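Local coordinates for protein GCN5-related N-acetyltransferase (Kribbella flavida, PDB 4IUS) that probably transfers acyl groups, presumably acetyl from acetyl-coenzyme A, as other members of the GNAT acetyltransferase family do, at residues R22-L33 against L42-P50; E157-L165 against T175-D183. The protein carries 1 engineered substitution. All blocks are in the same frame, centred on the assembly; numbering follows the deposited sequence. Where two conformers were deposited one is given.

Contact 1 (R22-L33 against L42-P50); sequences RRQVVAGPLVGL and LSRAVAAEP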
ATOM      1  N   ARG A  22      -3.590 -14.472  -3.654  1.00 11.89           N
ATOM      2  CA  ARG A  22      -4.522 -14.786  -2.579  1.00 11.87           C
ATOM      3  C   ARG A  22      -5.780 -15.450  -3.093  1.00 12.00           C
ATOM      4  O   ARG A  22      -6.276 -15.105  -4.168  1.00 15.10           O
ATOM      5  CB  ARG A  22      -4.887 -13.525  -1.811  1.00 11.68           C
ATOM      6  CG  ARG A  22      -3.707 -12.888  -1.094  1.00 13.46           C
ATOM      7  CD  ARG A  22      -3.959 -11.508  -0.642  1.00 13.04           C
ATOM      8  NE  ARG A  22      -2.812 -10.918  -0.023  1.00 12.32           N
ATOM      9  CZ  ARG A  22      -1.791 -10.348  -0.632  1.00 12.85           C
ATOM     10  NH1 ARG A  22      -1.702 -10.354  -1.938  1.00 13.68           N
ATOM     11  NH2 ARG A  22      -0.834  -9.788   0.111  1.00 14.76           N
ATOM     12  N   ARG A  23      -6.271 -16.393  -2.295  1.00 11.25           N
ATOM     13  CA  ARG A  23      -7.545 -17.043  -2.576  0.60 11.90           C
ATOM     14  C   ARG A  23      -8.678 -16.108  -2.201  1.00 11.23           C
ATOM     15  O   ARG A  23      -8.615 -15.429  -1.176  1.00 11.93           O
ATOM     16  CB  ARG A  23      -7.633 -18.379  -1.815  0.60 15.56           C
ATOM     17  CG  ARG A  23      -8.951 -19.104  -1.979  0.60 18.36           C
ATOM     18  CD  ARG A  23      -8.862 -20.502  -1.419  0.60 20.15           C
ATOM     19  NE  ARG A  23      -8.658 -20.519   0.023  0.60 20.27           N
ATOM     20  CZ  ARG A  23      -9.635 -20.457   0.921  0.60 19.69           C
ATOM     21  NH1 ARG A  23     -10.880 -20.279   0.542  0.60 23.49           N
ATOM     22  NH2 ARG A  23      -9.355 -20.531   2.213  0.60 24.13           N
ATOM     23  N   GLN A  24      -9.715 -16.101  -3.024  1.00 12.35           N
ATOM     24  CA  GLN A  24     -10.855 -15.215  -2.836  1.00 11.48           C
ATOM     25  C   GLN A  24     -12.029 -15.914  -2.201  1.00 11.83           C
ATOM     26  O   GLN A  24     -12.389 -17.038  -2.583  1.00 14.85           O
ATOM     27  CB  GLN A  24     -11.336 -14.681  -4.178  1.00 12.66           C
ATOM     28  CG  GLN A  24     -10.321 -13.862  -4.912  1.00 13.51           C
ATOM     29  CD  GLN A  24     -10.811 -13.487  -6.276  1.00 15.44           C
ATOM     30  OE1 GLN A  24     -11.907 -12.973  -6.428  1.00 19.57           O
ATOM     31  NE2 GLN A  24     -10.033 -13.856  -7.286  1.00 16.05           N
ATOM     32  N   VAL A  25     -12.651 -15.220  -1.262  1.00 11.02           N
ATOM     33  CA  VAL A  25     -13.962 -15.586  -0.694  1.00 10.91           C
ATOM     34  C   VAL A  25     -14.908 -14.410  -0.963  1.00 10.47           C
ATOM     35  O   VAL A  25     -14.940 -13.423  -0.214  1.00 10.40           O
ATOM     36  CB  VAL A  25     -13.857 -15.895   0.800  1.00 12.77           C
ATOM     37  CG1 VAL A  25     -15.246 -16.215   1.365  1.00 15.67           C
ATOM     38  CG2 VAL A  25     -12.856 -17.032   1.006  1.00 18.41           C
ATOM     39  N   VAL A  26     -15.566 -14.444  -2.108  1.00 10.90           N
ATOM     40  CA  VAL A  26     -16.452 -13.346  -2.496  1.00 10.81           C
ATOM     41  C   VAL A  26     -17.800 -13.539  -1.808  1.00 11.49           C
ATOM     42  O   VAL A  26     -18.401 -14.602  -1.847  1.00 13.95           O
ATOM     43  CB  VAL A  26     -16.672 -13.259  -4.008  1.00 12.46           C
ATOM     44  CG1 VAL A  26     -17.678 -12.142  -4.351  1.00 14.99           C
ATOM     45  CG2 VAL A  26     -15.332 -13.032  -4.721  1.00 15.33           C
ATOM     46  N   ALA A  27     -18.290 -12.499  -1.161  1.00  9.42           N
ATOM     47  CA  ALA A  27     -19.605 -12.555  -0.478  1.00 10.09           C
ATOM     48  C   ALA A  27     -20.240 -11.177  -0.654  1.00 10.19           C
ATOM     49  O   ALA A  27     -19.936 -10.247   0.105  1.00 10.18           O
ATOM     50  CB  ALA A  27     -19.453 -12.930   0.992  1.00 10.86           C
ATOM     51  N   GLY A  28     -21.110 -11.062  -1.647  1.00 12.52           N
ATOM     52  CA  GLY A  28     -21.790  -9.793  -1.855  1.00 13.81           C
ATOM     53  C   GLY A  28     -20.813  -8.649  -2.078  1.00 12.20           C
ATOM     54  O   GLY A  28     -19.978  -8.744  -2.955  1.00 12.98           O
ATOM     55  N   PRO A  29     -20.908  -7.583  -1.279  1.00 11.42           N
ATOM     56  CA  PRO A  29     -20.050  -6.460  -1.546  1.00 12.50           C
ATOM     57  C   PRO A  29     -18.659  -6.578  -0.980  1.00 10.18           C
ATOM     58  O   PRO A  29     -17.887  -5.644  -1.123  1.00 10.35           O
ATOM     59  CB  PRO A  29     -20.789  -5.311  -0.871  1.00 14.99           C
ATOM     60  CG  PRO A  29     -21.433  -5.967   0.297  1.00 15.14           C
ATOM     61  CD  PRO A  29     -21.875  -7.295  -0.188  1.00 14.86           C
ATOM     62  N   LEU A  30     -18.325  -7.706  -0.351  1.00  9.28           N
ATOM     63  CA  LEU A  30     -16.997  -7.883   0.254  1.00  8.81           C
ATOM     64  C   LEU A  30     -16.285  -9.066  -0.395  1.00  9.03           C
ATOM     65  O   LEU A  30     -16.923 -10.023  -0.835  1.00  9.23           O
ATOM     66  CB  LEU A  30     -17.127  -8.195   1.747  1.00  9.55           C
ATOM     67  CG  LEU A  30     -17.866  -7.171   2.577  1.00 13.19           C
ATOM     68  CD1 LEU A  30     -18.017  -7.695   3.987  1.00 14.32           C
ATOM     69  CD2 LEU A  30     -17.159  -5.849   2.506  1.00 17.58           C
ATOM     70  N   VAL A  31     -14.954  -9.009  -0.382  1.00  8.12           N
ATOM     71  CA  VAL A  31     -14.167 -10.173  -0.755  1.00  8.43           C
ATOM     72  C   VAL A  31     -13.069 -10.367   0.270  1.00  7.64           C
ATOM     73  O   VAL A  31     -12.290  -9.454   0.568  1.00  8.91           O
ATOM     74  CB  VAL A  31     -13.594 -10.121  -2.193  1.00  9.55           C
ATOM     75  CG1 VAL A  31     -12.763  -8.873  -2.470  1.00 11.65           C
ATOM     76  CG2 VAL A  31     -12.852 -11.415  -2.534  1.00 11.23           C
ATOM     77  N   GLY A  32     -13.036 -11.568   0.828  1.00  8.21           N
ATOM     78  CA  GLY A  32     -11.935 -11.966   1.706  1.00  7.65           C
ATOM     79  C   GLY A  32     -10.808 -12.535   0.881  1.00  8.64           C
ATOM     80  O   GLY A  32     -11.028 -13.250  -0.089  1.00 10.13           O
ATOM     81  N   LEU A  33      -9.599 -12.197   1.245  1.00  8.11           N
ATOM     82  CA  LEU A  33      -8.399 -12.542   0.483  1.00  7.73           C
ATOM     83  C   LEU A  33      -7.426 -13.238   1.430  1.00  8.38           C
ATOM     84  O   LEU A  33      -6.930 -12.648   2.386  1.00  9.77           O
ATOM     85  CB  LEU A  33      -7.790 -11.304  -0.112  1.00  8.78           C
ATOM     86  CG  LEU A  33      -8.684 -10.533  -1.082  1.00 10.51           C
ATOM     87  CD1 LEU A  33      -8.112  -9.121  -1.332  1.00 15.01           C
ATOM     88  CD2 LEU A  33      -8.937 -11.286  -2.392  1.00 13.59           C
ATOM     89  N   LEU A  42      -1.152 -10.247   5.562  1.00  8.56           N
ATOM     90  CA  LEU A  42      -1.226 -10.784   4.231  1.00  9.59           C
ATOM     91  C   LEU A  42      -2.626 -11.260   3.855  1.00  9.65           C
ATOM     92  O   LEU A  42      -2.868 -11.561   2.659  1.00 11.13           O
ATOM     93  CB  LEU A  42      -0.205 -11.894   3.996  1.00 10.95           C
ATOM     94  CG  LEU A  42       1.259 -11.405   4.119  1.00 12.86           C
ATOM     95  CD1 LEU A  42       2.175 -12.602   3.864  1.00 15.62           C
ATOM     96  CD2 LEU A  42       1.573 -10.228   3.194  1.00 14.33           C
ATOM     97  N   SER A  43      -3.519 -11.370   4.824  1.00  8.13           N
ATOM     98  CA  SER A  43      -4.899 -11.743   4.565  1.00  8.72           C
ATOM     99  C   SER A  43      -5.823 -10.636   5.062  1.00  8.05           C
ATOM    100  O   SER A  43      -5.666 -10.184   6.170  1.00 10.13           O
ATOM    101  CB  SER A  43      -5.245 -13.065   5.217  1.00  8.38           C
ATOM    102  OG  SER A  43      -4.448 -14.135   4.699  1.00  9.70           O
ATOM    103  N   ARG A  44      -6.791 -10.211   4.244  1.00  7.81           N
ATOM    104  CA  ARG A  44      -7.687  -9.121   4.619  1.00  7.67           C
ATOM    105  C   ARG A  44      -8.888  -9.174   3.710  1.00  7.29           C
ATOM    106  O   ARG A  44      -8.896  -9.884   2.687  1.00  8.61           O
ATOM    107  CB  ARG A  44      -7.003  -7.753   4.483  1.00  9.24           C
ATOM    108  CG  ARG A  44      -6.709  -7.358   3.069  1.00 12.17           C
ATOM    109  CD  ARG A  44      -6.109  -5.970   2.933  1.00 15.37           C
ATOM    110  NE  ARG A  44      -4.817  -5.946   3.610  1.00 17.24           N
ATOM    111  CZ  ARG A  44      -3.670  -5.530   3.078  1.00 18.49           C
ATOM    112  NH1 ARG A  44      -3.641  -4.959   1.879  1.00 21.45           N
ATOM    113  NH2 ARG A  44      -2.554  -5.588   3.819  1.00 19.94           N
ATOM    114  N   ALA A  45      -9.913  -8.415   4.083  1.00  7.68           N
ATOM    115  CA  ALA A  45     -11.053  -8.172   3.203  1.00  7.11           C
ATOM    116  C   ALA A  45     -10.954  -6.788   2.559  1.00  7.13           C
ATOM    117  O   ALA A  45     -10.446  -5.848   3.196  1.00  8.75           O
ATOM    118  CB  ALA A  45     -12.361  -8.329   3.929  1.00  9.24           C
ATOM    119  N   VAL A  46     -11.485  -6.680   1.346  1.00  7.35           N
ATOM    120  CA  VAL A  46     -11.631  -5.406   0.658  1.00  7.96           C
ATOM    121  C   VAL A  46     -13.011  -5.386  -0.023  1.00  7.99           C
ATOM    122  O   VAL A  46     -13.753  -6.385   0.030  1.00  8.36           O
ATOM    123  CB  VAL A  46     -10.471  -5.137  -0.352  1.00  8.65           C
ATOM    124  CG1 VAL A  46      -9.093  -5.200   0.346  1.00 11.11           C
ATOM    125  CG2 VAL A  46     -10.563  -6.091  -1.538  1.00 10.08           C
ATOM    126  N   ALA A  47     -13.367  -4.245  -0.621  1.00  8.50           N
ATOM    127  CA  ALA A  47     -14.617  -4.183  -1.367  1.00  9.15           C
ATOM    128  C   ALA A  47     -14.539  -5.047  -2.622  1.00  9.57           C
ATOM    129  O   ALA A  47     -13.571  -4.988  -3.357  1.00 10.38           O
ATOM    130  CB  ALA A  47     -14.928  -2.768  -1.798  1.00 10.50           C
ATOM    131  N   ALA A  48     -15.561  -5.849  -2.845  1.00  9.51           N
ATOM    132  CA  ALA A  48     -15.612  -6.696  -4.026  1.00 10.17           C
ATOM    133  C   ALA A  48     -15.786  -5.931  -5.311  1.00 10.22           C
ATOM    134  O   ALA A  48     -15.316  -6.400  -6.345  1.00 12.86           O
ATOM    135  CB  ALA A  48     -16.757  -7.710  -3.861  1.00 11.42           C
ATOM    136  N   GLU A  49     -16.522  -4.816  -5.242  1.00 10.67           N
ATOM    137  CA  GLU A  49     -16.951  -4.052  -6.416  0.60 11.51           C
ATOM    138  C   GLU A  49     -16.797  -2.543  -6.134  1.00 11.74           C
ATOM    139  O   GLU A  49     -17.779  -1.835  -5.924  1.00 11.12           O
ATOM    140  CB  GLU A  49     -18.410  -4.372  -6.775  0.60 14.55           C
ATOM    141  CG  GLU A  49     -18.670  -5.841  -7.125  0.60 14.55           C
ATOM    142  CD  GLU A  49     -20.145  -6.127  -7.320  0.60 23.72           C
ATOM    143  OE1 GLU A  49     -20.906  -5.171  -7.572  0.60 27.89           O
ATOM    144  OE2 GLU A  49     -20.527  -7.297  -7.157  0.60 28.89           O
ATOM    145  N   PRO A  50     -15.555  -2.025  -6.157  1.00 11.86           N
ATOM    146  CA  PRO A  50     -15.369  -0.570  -6.038  1.00 12.67           C
ATOM    147  C   PRO A  50     -16.177   0.195  -7.054  1.00 12.63           C
ATOM    148  O   PRO A  50     -16.263  -0.209  -8.215  1.00 14.61           O
ATOM    149  CB  PRO A  50     -13.877  -0.371  -6.311  1.00 16.12           C
ATOM    150  CG  PRO A  50     -13.262  -1.679  -6.095  1.00 15.44           C
ATOM    151  CD  PRO A  50     -14.284  -2.732  -6.342  1.00 12.78           C
TER
HETATM  152  O   HOH W   1     -19.579  -9.269  -5.655  1.00 23.25           O
HETATM  153  O   HOH W   2     -18.081  -3.703  -3.109  1.00 12.31           O
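The guanidinium of Arg22 turns an edge to Leu42: its NE donates to Leu42 O at 2.8 Å, with that oxygen close to the guanidinium plane and the N-H nearly straight on it (160°). The arginine reaches this carbonyl because its chain runs extended from CG to NE, while NH2 touches the methyl CD2 of Leu42, the two side chains crossing at about a right angle, and NH1 is held by Leu18 O in helix 6-19. The second flat group, the guanidinium of Arg44, is engaged elsewhere, in a salt bridge with Asp148 and a hydrogen bond to Thr147 O.

Strands 22-27, 30-35 and 44-47 form a three-stranded antiparallel meander. Across its last two strands Val31 pairs with Val46 and Leu33 with Arg44 as hydrogen-bonded pairs; the bond from Val31 N to Val46 O is 2.9 Å. On the face that carries these residues, Val31 CG1 sits between the backbone N and the carbonyl carbon (chi1 55°), which brings it alongside Val46 CG2 at 3.7 Å. Leu33 crosses Val46 at about a right angle, its CD1 3.9 Å from Val46 CG2, and helix 6-19 covers Leu33 and Val46 through Leu18 and Leu15. Gly32 faces Ala45 with CA atoms 4.2 Å apart, a close approach suited to two such small residues.

Gly28 and Pro29 form the type II' turn that links 22-27 to 30-35; its first corner has the positive phi that favours glycine. Pro29 O takes Ala48 N at 2.9 Å from above its carbonyl plane and also a water bound to Glu49 N. The chemistry thus divides along the sheet: an apolar centre of valine and leucine methyls, a hydrated turn, and an arginine end where carbonyls and Asp148 probably offset the like charges, Arg22 NH2 and Arg44 NH1 being 5.9 Å apart.

Contact 2 (E157-L165 against T175-D183); sequences EPADGGAVL and TAAWTAIAD. With SO4 (sulfate ion), chain D.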
ATOM      1  N   GLU A 157      11.748  -7.777 -13.202  1.00 13.61           N
ATOM      2  CA  GLU A 157      10.820  -7.087 -14.110  0.60 13.70           C
ATOM      3  C   GLU A 157      10.148  -5.898 -13.427  1.00 12.36           C
ATOM      4  O   GLU A 157       9.325  -6.082 -12.519  1.00 13.08           O
ATOM      5  CB  GLU A 157       9.770  -8.055 -14.640  0.60 16.49           C
ATOM      6  CG  GLU A 157       8.674  -7.394 -15.493  0.60 19.16           C
ATOM      7  CD  GLU A 157       9.200  -6.453 -16.590  0.60 20.29           C
ATOM      8  OE1 GLU A 157       8.745  -5.286 -16.667  0.60 15.47           O
ATOM      9  OE2 GLU A 157      10.077  -6.895 -17.384  0.60 26.83           O
ATOM     10  N   PRO A 158      10.439  -4.672 -13.905  1.00 12.82           N
ATOM     11  CA  PRO A 158       9.896  -3.528 -13.191  1.00 12.46           C
ATOM     12  C   PRO A 158       8.381  -3.393 -13.201  1.00 12.54           C
ATOM     13  O   PRO A 158       7.788  -2.848 -12.270  1.00 12.00           O
ATOM     14  CB  PRO A 158      10.543  -2.314 -13.890  1.00 14.26           C
ATOM     15  CG  PRO A 158      11.004  -2.806 -15.202  1.00 18.58           C
ATOM     16  CD  PRO A 158      11.354  -4.243 -14.976  1.00 16.08           C
ATOM     17  N   ALA A 159       7.728  -3.915 -14.228  1.00 12.57           N
ATOM     18  CA  ALA A 159       6.266  -3.926 -14.251  1.00 12.25           C
ATOM     19  C   ALA A 159       5.691  -4.763 -13.098  1.00 11.87           C
ATOM     20  O   ALA A 159       4.525  -4.593 -12.765  1.00 13.70           O
ATOM     21  CB  ALA A 159       5.737  -4.437 -15.594  1.00 13.86           C
ATOM     22  N   ASP A 160       6.475  -5.678 -12.542  1.00 11.57           N
ATOM     23  CA  ASP A 160       6.059  -6.548 -11.439  1.00 12.15           C
ATOM     24  C   ASP A 160       6.509  -6.046 -10.068  1.00 11.46           C
ATOM     25  O   ASP A 160       6.379  -6.746  -9.060  1.00 12.71           O
ATOM     26  CB  ASP A 160       6.495  -7.995 -11.697  1.00 13.76           C
ATOM     27  CG  ASP A 160       5.802  -8.612 -12.901  1.00 17.21           C
ATOM     28  OD1 ASP A 160       4.788  -8.022 -13.379  1.00 24.04           O
ATOM     29  OD2 ASP A 160       6.263  -9.701 -13.386  1.00 23.25           O
ATOM     30  N   GLY A 161       6.982  -4.807 -10.049  1.00 10.59           N
ATOM     31  CA  GLY A 161       7.390  -4.153  -8.827  1.00 10.49           C
ATOM     32  C   GLY A 161       8.883  -3.900  -8.827  1.00  9.37           C
ATOM     33  O   GLY A 161       9.644  -4.476  -9.607  1.00 11.88           O
ATOM     34  N   GLY A 162       9.341  -3.120  -7.878  1.00  8.06           N
ATOM     35  CA  GLY A 162      10.740  -2.874  -7.715  1.00  8.39           C
ATOM     36  C   GLY A 162      11.027  -2.000  -6.515  1.00  6.80           C
ATOM     37  O   GLY A 162      10.136  -1.627  -5.781  1.00  8.27           O
ATOM     38  N   ALA A 163      12.295  -1.676  -6.345  1.00  7.12           N
ATOM     39  CA  ALA A 163      12.714  -0.829  -5.255  1.00  6.59           C
ATOM     40  C   ALA A 163      13.927  -0.024  -5.675  1.00  6.29           C
ATOM     41  O   ALA A 163      14.571  -0.347  -6.663  1.00  7.29           O
ATOM     42  CB  ALA A 163      12.957  -1.620  -3.966  1.00  8.18           C
ATOM     43  N   VAL A 164      14.261   0.974  -4.860  1.00  6.51           N
ATOM     44  CA  VAL A 164      15.422   1.835  -5.096  1.00  6.40           C
ATOM     45  C   VAL A 164      16.201   1.997  -3.789  1.00  6.01           C
ATOM     46  O   VAL A 164      15.626   1.903  -2.712  1.00  7.44           O
ATOM     47  CB  VAL A 164      15.015   3.223  -5.674  1.00  6.73           C
ATOM     48  CG1 VAL A 164      14.140   3.047  -6.912  1.00  9.02           C
ATOM     49  CG2 VAL A 164      14.387   4.124  -4.618  1.00  8.55           C
ATOM     50  N   LEU A 165      17.485   2.254  -3.935  1.00  6.00           N
ATOM     51  CA  LEU A 165      18.326   2.670  -2.829  1.00  6.73           C
ATOM     52  C   LEU A 165      18.907   4.030  -3.136  1.00  6.40           C
ATOM     53  O   LEU A 165      19.443   4.279  -4.226  1.00  7.46           O
ATOM     54  CB  LEU A 165      19.468   1.648  -2.630  1.00  6.86           C
ATOM     55  CG  LEU A 165      19.005   0.270  -2.119  1.00  7.51           C
ATOM     56  CD1 LEU A 165      20.164  -0.724  -2.148  1.00  9.73           C
ATOM     57  CD2 LEU A 165      18.392   0.339  -0.717  1.00  9.84           C
ATOM     58  N   THR A 175      15.444   4.207   1.172  1.00  6.42           N
ATOM     59  CA  THR A 175      14.845   3.303   0.218  1.00  6.53           C
ATOM     60  C   THR A 175      13.361   3.628   0.013  1.00  5.71           C
ATOM     61  O   THR A 175      12.742   4.284   0.847  1.00  6.81           O
ATOM     62  CB  THR A 175      14.982   1.827   0.734  1.00  7.73           C
ATOM     63  OG1 THR A 175      14.579   0.919  -0.308  1.00  7.42           O
ATOM     64  CG2 THR A 175      14.181   1.517   1.963  1.00  8.61           C
ATOM     65  N   ALA A 176      12.809   3.151  -1.087  1.00  6.44           N
ATOM     66  CA  ALA A 176      11.371   3.154  -1.389  1.00  6.03           C
ATOM     67  C   ALA A 176      11.125   2.085  -2.454  1.00  6.37           C
ATOM     68  O   ALA A 176      12.041   1.685  -3.138  1.00  7.59           O
ATOM     69  CB  ALA A 176      10.905   4.532  -1.897  1.00  8.70           C
ATOM     70  N   ALA A 177       9.891   1.634  -2.535  1.00  7.16           N
ATOM     71  CA  ALA A 177       9.533   0.544  -3.445  1.00  7.09           C
ATOM     72  C   ALA A 177       8.230   0.871  -4.142  1.00  7.74           C
ATOM     73  O   ALA A 177       7.444   1.727  -3.662  1.00  8.87           O
ATOM     74  CB  ALA A 177       9.364  -0.731  -2.618  1.00  8.83           C
ATOM     75  N   TRP A 178       7.985   0.183  -5.255  1.00  7.96           N
ATOM     76  CA  TRP A 178       6.702   0.272  -5.930  1.00  8.31           C
ATOM     77  C   TRP A 178       6.153  -1.137  -6.141  1.00  7.56           C
ATOM     78  O   TRP A 178       6.889  -2.089  -6.372  1.00  8.82           O
ATOM     79  CB  TRP A 178       6.808   1.036  -7.270  1.00  9.39           C
ATOM     80  CG  TRP A 178       7.561   0.364  -8.400  1.00  8.44           C
ATOM     81  CD1 TRP A 178       7.029  -0.384  -9.417  1.00  8.61           C
ATOM     82  CD2 TRP A 178       8.986   0.472  -8.688  1.00  8.14           C
ATOM     83  NE1 TRP A 178       7.999  -0.787 -10.267  1.00  9.69           N
ATOM     84  CE2 TRP A 178       9.216  -0.302  -9.866  1.00  8.88           C
ATOM     85  CE3 TRP A 178      10.075   1.059  -8.050  1.00  8.99           C
ATOM     86  CZ2 TRP A 178      10.476  -0.446 -10.408  1.00 10.52           C
ATOM     87  CZ3 TRP A 178      11.346   0.919  -8.622  1.00  9.93           C
ATOM     88  CH2 TRP A 178      11.539   0.163  -9.763  1.00 11.07           C
ATOM     89  N   THR A 179       4.838  -1.261  -6.068  1.00  9.20           N
ATOM     90  CA  THR A 179       4.180  -2.504  -6.285  1.00  9.38           C
ATOM     91  C   THR A 179       4.013  -2.829  -7.765  1.00 10.53           C
ATOM     92  O   THR A 179       4.081  -1.951  -8.612  1.00 10.25           O
ATOM     93  CB  THR A 179       2.787  -2.558  -5.611  1.00 10.43           C
ATOM     94  OG1 THR A 179       1.958  -1.584  -6.258  1.00 10.96           O
ATOM     95  CG2 THR A 179       2.879  -2.281  -4.133  1.00 12.97           C
ATOM     96  N   ALA A 180       3.783  -4.109  -8.054  1.00 10.36           N
ATOM     97  CA  ALA A 180       3.433  -4.532  -9.386  1.00 10.28           C
ATOM     98  C   ALA A 180       2.291  -3.668  -9.915  1.00 11.63           C
ATOM     99  O   ALA A 180       1.279  -3.433  -9.237  1.00 14.68           O
ATOM    100  CB  ALA A 180       3.032  -5.991  -9.377  1.00 13.34           C
ATOM    101  N   ILE A 181       2.387  -3.269 -11.178  1.00 10.47           N
ATOM    102  CA  ILE A 181       1.391  -2.413 -11.795  1.00 11.49           C
ATOM    103  C   ILE A 181       0.119  -3.234 -12.027  1.00 11.94           C
ATOM    104  O   ILE A 181       0.189  -4.409 -12.398  1.00 13.92           O
ATOM    105  CB  ILE A 181       1.929  -1.785 -13.087  1.00 12.78           C
ATOM    106  CG1 ILE A 181       2.880  -0.612 -12.821  1.00 13.62           C
ATOM    107  CG2 ILE A 181       0.782  -1.340 -14.017  1.00 16.51           C
ATOM    108  CD1 ILE A 181       4.132  -0.819 -12.000  1.00 13.66           C
ATOM    109  N   ALA A 182      -1.023  -2.591 -11.840  1.00 11.08           N
ATOM    110  CA  ALA A 182      -2.338  -3.137 -12.167  1.00 12.22           C
ATOM    111  C   ALA A 182      -3.142  -1.992 -12.781  1.00 11.70           C
ATOM    112  O   ALA A 182      -3.313  -0.971 -12.165  1.00 10.76           O
ATOM    113  CB  ALA A 182      -3.013  -3.687 -10.914  1.00 13.58           C
ATOM    114  N   ASP A 183      -3.639  -2.155 -14.012  1.00 14.18           N
ATOM    115  CA  ASP A 183      -4.389  -1.074 -14.676  1.00 15.24           C
ATOM    116  C   ASP A 183      -3.638   0.262 -14.650  1.00 13.66           C
ATOM    117  O   ASP A 183      -4.228   1.324 -14.435  1.00 14.58           O
ATOM    118  CB  ASP A 183      -5.803  -0.849 -14.037  1.00 18.27           C
ATOM    119  CG  ASP A 183      -6.605   0.282 -14.716  1.00 20.08           C
ATOM    120  OD1 ASP A 183      -6.683   0.303 -15.974  1.00 25.00           O
ATOM    121  OD2 ASP A 183      -7.191   1.171 -14.003  1.00 20.77           O
TER
HETATM  122  S   SO4 D 503      -4.205  -4.218 -17.058  0.60 29.77           S
HETATM  123  O1  SO4 D 503      -3.950  -2.863 -17.590  0.60 34.70           O
HETATM  124  O2  SO4 D 503      -3.635  -4.399 -15.699  0.60 28.38           O
HETATM  125  O3  SO4 D 503      -5.650  -4.499 -16.990  0.60 34.62           O
HETATM  126  O4  SO4 D 503      -3.611  -5.164 -18.007  0.60 33.54           O
HETATM  127  O   HOH W   3       2.177  -6.035 -13.337  1.00 22.56           O
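The indole of Trp178 lies across Gly162, in the beta hairpin that corresponds to the second and third strands of the GNAT fold. Gly162 CA stands 3.6 Å from the centroid of the six-membered ring and 8° off its normal, a CH-pi contact over the face; glycine suits the place because no side chain lifts the ring. At the ring's edge, NE1 donates to Pro158 O at 2.9 Å, and Val164 CG1 meets CZ3 at 3.9 Å. Pro158 O also accepts from Gly161 N, so one carbonyl both closes its own turn and receives the indole N-H.

The setting of CG between backbone N and carbonyl carbon (chi1 69°) swings the ring over the neighbouring strand, and the paired bonds between Trp178 and Gly162 hold the backbone beneath it. Outside, Gln213 and Ala214 of helix 202-216 touch the indole, and Tyr209 touches Val164. The opposite sheet face, with Ala163 and Ala177 CB atoms 3.9 Å apart, adjoins helix 131-141.

Beyond the strands Ile181 N bonds to Ala159 O at 3.0 Å, and Asp183 N donates to O2 of a sulfate, probably from the crystallisation liquor. At the other end, the backbone bond from Ala176 N to Val164 O is weak at 3.5 Å, whereas Thr175 OG1 donates to the same oxygen at 2.8 Å.

In the fold
Contact 1 closes before contact 2 opens along the chain; their centres are 23 Å apart and their nearest atoms about 9 Å, without touching. Each includes a beta hairpin: 22-33 with 42-50 makes the small three-stranded N-terminal sheet, whereas contact 2 lies in the larger mixed sheet, on strands that match the GNAT fold. Backbone bonds of Ala45 with Ser78 and Glu80 connect the smaller sheet to the edge of the larger one. Helix 6-19 and its neighbour Arg20 serve both contacts: Arg9 bonds to Asp183 O, Arg20 to Ile181 O, and Gln16 shares the sulfate with Asp183. The N-terminal part is thereby tied to the GNAT part at several points.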